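Local atomic coordinates of hypothetical protein XCC2953 (Xanthomonas campestris pv. campestris, PDB entry 2OZH), a protein that is probably an acyltransferase of the GNAT family, expected to transfer an acyl group other than an aminoacyl group. Residues A[62-67]-A[101-106]. Numbering follows the deposited sequence.
Sequences VISDYA and QGLRRF. With EDO (1,2-ethanediol), chain H.
L103 reaches the turn after strand 55-64 with one methyl: CD2 lies 3.6 Å from A67 C and 3.7 Å from A67 N, over the Y66-A67 backbone. CG stands anti to its own carbonyl carbon (chi1 -58°); at CG, CD1 takes the extended position, while CD2 turns to the side that faces the turn. S64 OG accepts Y66 N at 2.9 Å, an ST turn, and also bonds to F69 O. D65 OD1 takes A67 N from above the carboxylate plane, an Asx turn; the carboxylate also meets F69 N, and R61 of the second subunit in a salt bridge. Two waters bridge the loops: both donate to A67 O, one also to G102 O, the other to Q101 O. G102 N donates to O1 of a 1,2-ethanediol, probably from the crystallisation liquor. Deeper in, chi1 of 177° sets V62 CG1 beside the carbonyl carbon, from where it meets F106 CZ obliquely at 4.1 Å. Strand 69-77, helix 86-96 and strand 105-109 form a beta-alpha-beta crossover: A70 touches V62, S64, L103 and F106, V94 covers V62 and F106, while R105 and F106 pair antiparallel with a strand of the second subunit.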
loop_
_atom_site.group_PDB
_atom_site.type_symbol
_atom_site.label_atom_id
_atom_site.label_comp_id
_atom_site.label_asym_id
_atom_site.label_seq_id
_atom_site.Cartn_x
_atom_site.Cartn_y
_atom_site.Cartn_z
ATOM N N VAL A 62 -2.995 -7.851 3.432
ATOM C CA VAL A 62 -2.688 -7.135 2.206
ATOM C C VAL A 62 -3.383 -5.771 2.200
ATOM O O VAL A 62 -4.581 -5.677 2.439
ATOM C CB VAL A 62 -3.092 -7.970 0.974
ATOM C CG1 VAL A 62 -2.847 -7.188 -0.327
ATOM C CG2 VAL A 62 -2.354 -9.287 0.952
ATOM N N ILE A 63 -2.640 -4.709 1.902
ATOM C CA ILE A 63 -3.195 -3.383 1.706
ATOM C C ILE A 63 -3.109 -3.141 0.187
ATOM O O ILE A 63 -2.027 -3.210 -0.378
ATOM C CB ILE A 63 -2.395 -2.326 2.453
ATOM C CG1 ILE A 63 -2.357 -2.663 3.947
ATOM C CG2 ILE A 63 -3.008 -0.958 2.237
ATOM C CD1 ILE A 63 -1.418 -1.775 4.737
ATOM N N SER A 64 -4.228 -2.825 -0.445
ATOM C CA SER A 64 -4.253 -2.734 -1.904
ATOM C C SER A 64 -5.374 -1.862 -2.386
ATOM O O SER A 64 -6.380 -1.693 -1.698
ATOM C CB SER A 64 -4.441 -4.134 -2.466
ATOM O OG SER A 64 -4.412 -4.178 -3.899
ATOM N N ASP A 65 -5.220 -1.335 -3.607
ATOM C CA ASP A 65 -6.318 -0.716 -4.333
ATOM C C ASP A 65 -7.083 -1.707 -5.207
ATOM O O ASP A 65 -7.997 -1.304 -5.912
ATOM C CB ASP A 65 -5.842 0.477 -5.142
ATOM C CG ASP A 65 -4.917 0.113 -6.255
ATOM O OD1 ASP A 65 -4.545 -1.077 -6.379
ATOM O OD2 ASP A 65 -4.583 1.039 -7.036
ATOM N N TYR A 66 -6.692 -2.983 -5.169
ATOM C CA TYR A 66 -7.331 -4.045 -5.945
ATOM C C TYR A 66 -7.300 -3.744 -7.428
ATOM O O TYR A 66 -8.191 -4.162 -8.201
ATOM C CB TYR A 66 -8.771 -4.312 -5.461
ATOM C CG TYR A 66 -8.832 -4.394 -3.960
ATOM C CD1 TYR A 66 -8.061 -5.307 -3.258
ATOM C CD2 TYR A 66 -9.579 -3.489 -3.228
ATOM C CE1 TYR A 66 -8.024 -5.313 -1.867
ATOM C CE2 TYR A 66 -9.581 -3.500 -1.827
ATOM C CZ TYR A 66 -8.777 -4.409 -1.156
ATOM O OH TYR A 66 -8.758 -4.437 0.232
ATOM N N ALA A 67 -6.262 -3.020 -7.853
ATOM C CA ALA A 67 -6.155 -2.569 -9.229
ATOM C C ALA A 67 -4.744 -2.419 -9.760
ATOM O O ALA A 67 -4.447 -2.933 -10.846
ATOM C CB ALA A 67 -6.904 -1.264 -9.397
ATOM N N GLN A 101 -5.154 -9.678 -8.835
ATOM C CA GLN A 101 -4.607 -10.079 -10.119
ATOM C C GLN A 101 -4.268 -8.878 -10.978
ATOM O O GLN A 101 -4.853 -7.814 -10.828
ATOM C CB GLN A 101 -5.608 -10.960 -10.885
ATOM C CG GLN A 101 -6.038 -12.211 -10.136
ATOM C CD GLN A 101 -4.871 -13.046 -9.706
ATOM O OE1 GLN A 101 -4.043 -13.446 -10.538
ATOM N NE2 GLN A 101 -4.742 -13.299 -8.399
ATOM N N GLY A 102 -3.288 -9.046 -11.861
ATOM C CA GLY A 102 -2.948 -7.991 -12.798
ATOM C C GLY A 102 -2.314 -6.752 -12.204
ATOM O O GLY A 102 -2.328 -5.689 -12.829
ATOM N N LEU A 103 -1.744 -6.858 -11.006
ATOM C CA LEU A 103 -1.195 -5.692 -10.372
ATOM C C LEU A 103 0.145 -5.324 -10.967
ATOM O O LEU A 103 0.948 -6.214 -11.276
ATOM C CB LEU A 103 -1.009 -5.976 -8.870
ATOM C CG LEU A 103 -2.239 -6.386 -8.066
ATOM C CD1 LEU A 103 -1.859 -6.671 -6.631
ATOM C CD2 LEU A 103 -3.320 -5.303 -8.099
ATOM N N ARG A 104 0.411 -4.039 -11.068
ATOM C CA ARG A 104 1.687 -3.544 -11.535
ATOM C C ARG A 104 2.787 -3.828 -10.527
ATOM O O ARG A 104 3.915 -4.198 -10.892
ATOM C CB ARG A 104 1.577 -2.047 -11.777
ATOM C CG ARG A 104 2.730 -1.531 -12.528
ATOM C CD ARG A 104 2.306 -0.321 -13.305
ATOM N NE ARG A 104 3.520 0.213 -13.849
ATOM C CZ ARG A 104 4.393 0.886 -13.107
ATOM N NH1 ARG A 104 4.135 1.145 -11.825
ATOM N NH2 ARG A 104 5.498 1.319 -13.650
ATOM N N ARG A 105 2.472 -3.639 -9.238
ATOM C CA ARG A 105 3.466 -3.808 -8.182
ATOM C C ARG A 105 2.853 -4.437 -6.950
ATOM O O ARG A 105 1.809 -3.966 -6.460
ATOM C CB ARG A 105 4.066 -2.463 -7.785
ATOM C CG ARG A 105 5.380 -2.629 -6.993
ATOM C CD ARG A 105 5.865 -1.358 -6.374
ATOM N NE ARG A 105 6.031 -0.236 -7.287
ATOM C CZ ARG A 105 7.176 0.334 -7.659
ATOM N NH1 ARG A 105 8.390 -0.108 -7.314
ATOM N NH2 ARG A 105 7.068 1.403 -8.404
ATOM N N PHE A 106 3.527 -5.459 -6.445
ATOM C CA PHE A 106 3.186 -6.097 -5.164
ATOM C C PHE A 106 4.478 -6.014 -4.354
ATOM O O PHE A 106 5.507 -6.558 -4.775
ATOM C CB PHE A 106 2.749 -7.541 -5.389
ATOM C CG PHE A 106 1.807 -8.099 -4.359
ATOM C CD1 PHE A 106 1.904 -7.772 -3.020
ATOM C CD2 PHE A 106 0.827 -8.976 -4.767
ATOM C CE1 PHE A 106 1.001 -8.295 -2.104
ATOM C CE2 PHE A 106 -0.075 -9.513 -3.883
ATOM C CZ PHE A 106 0.030 -9.201 -2.538
HETATM C C1 EDO H . -1.035 -11.650 -11.469
HETATM O O1 EDO H . -2.130 -11.567 -12.400
HETATM C C2 EDO H . 0.261 -11.794 -12.235
HETATM O O2 EDO H . 1.134 -10.659 -12.100
HETATM O O HOH W 1 -2.234 -3.017 -12.415
HETATM O O HOH W 2 -5.747 -5.296 -11.746
#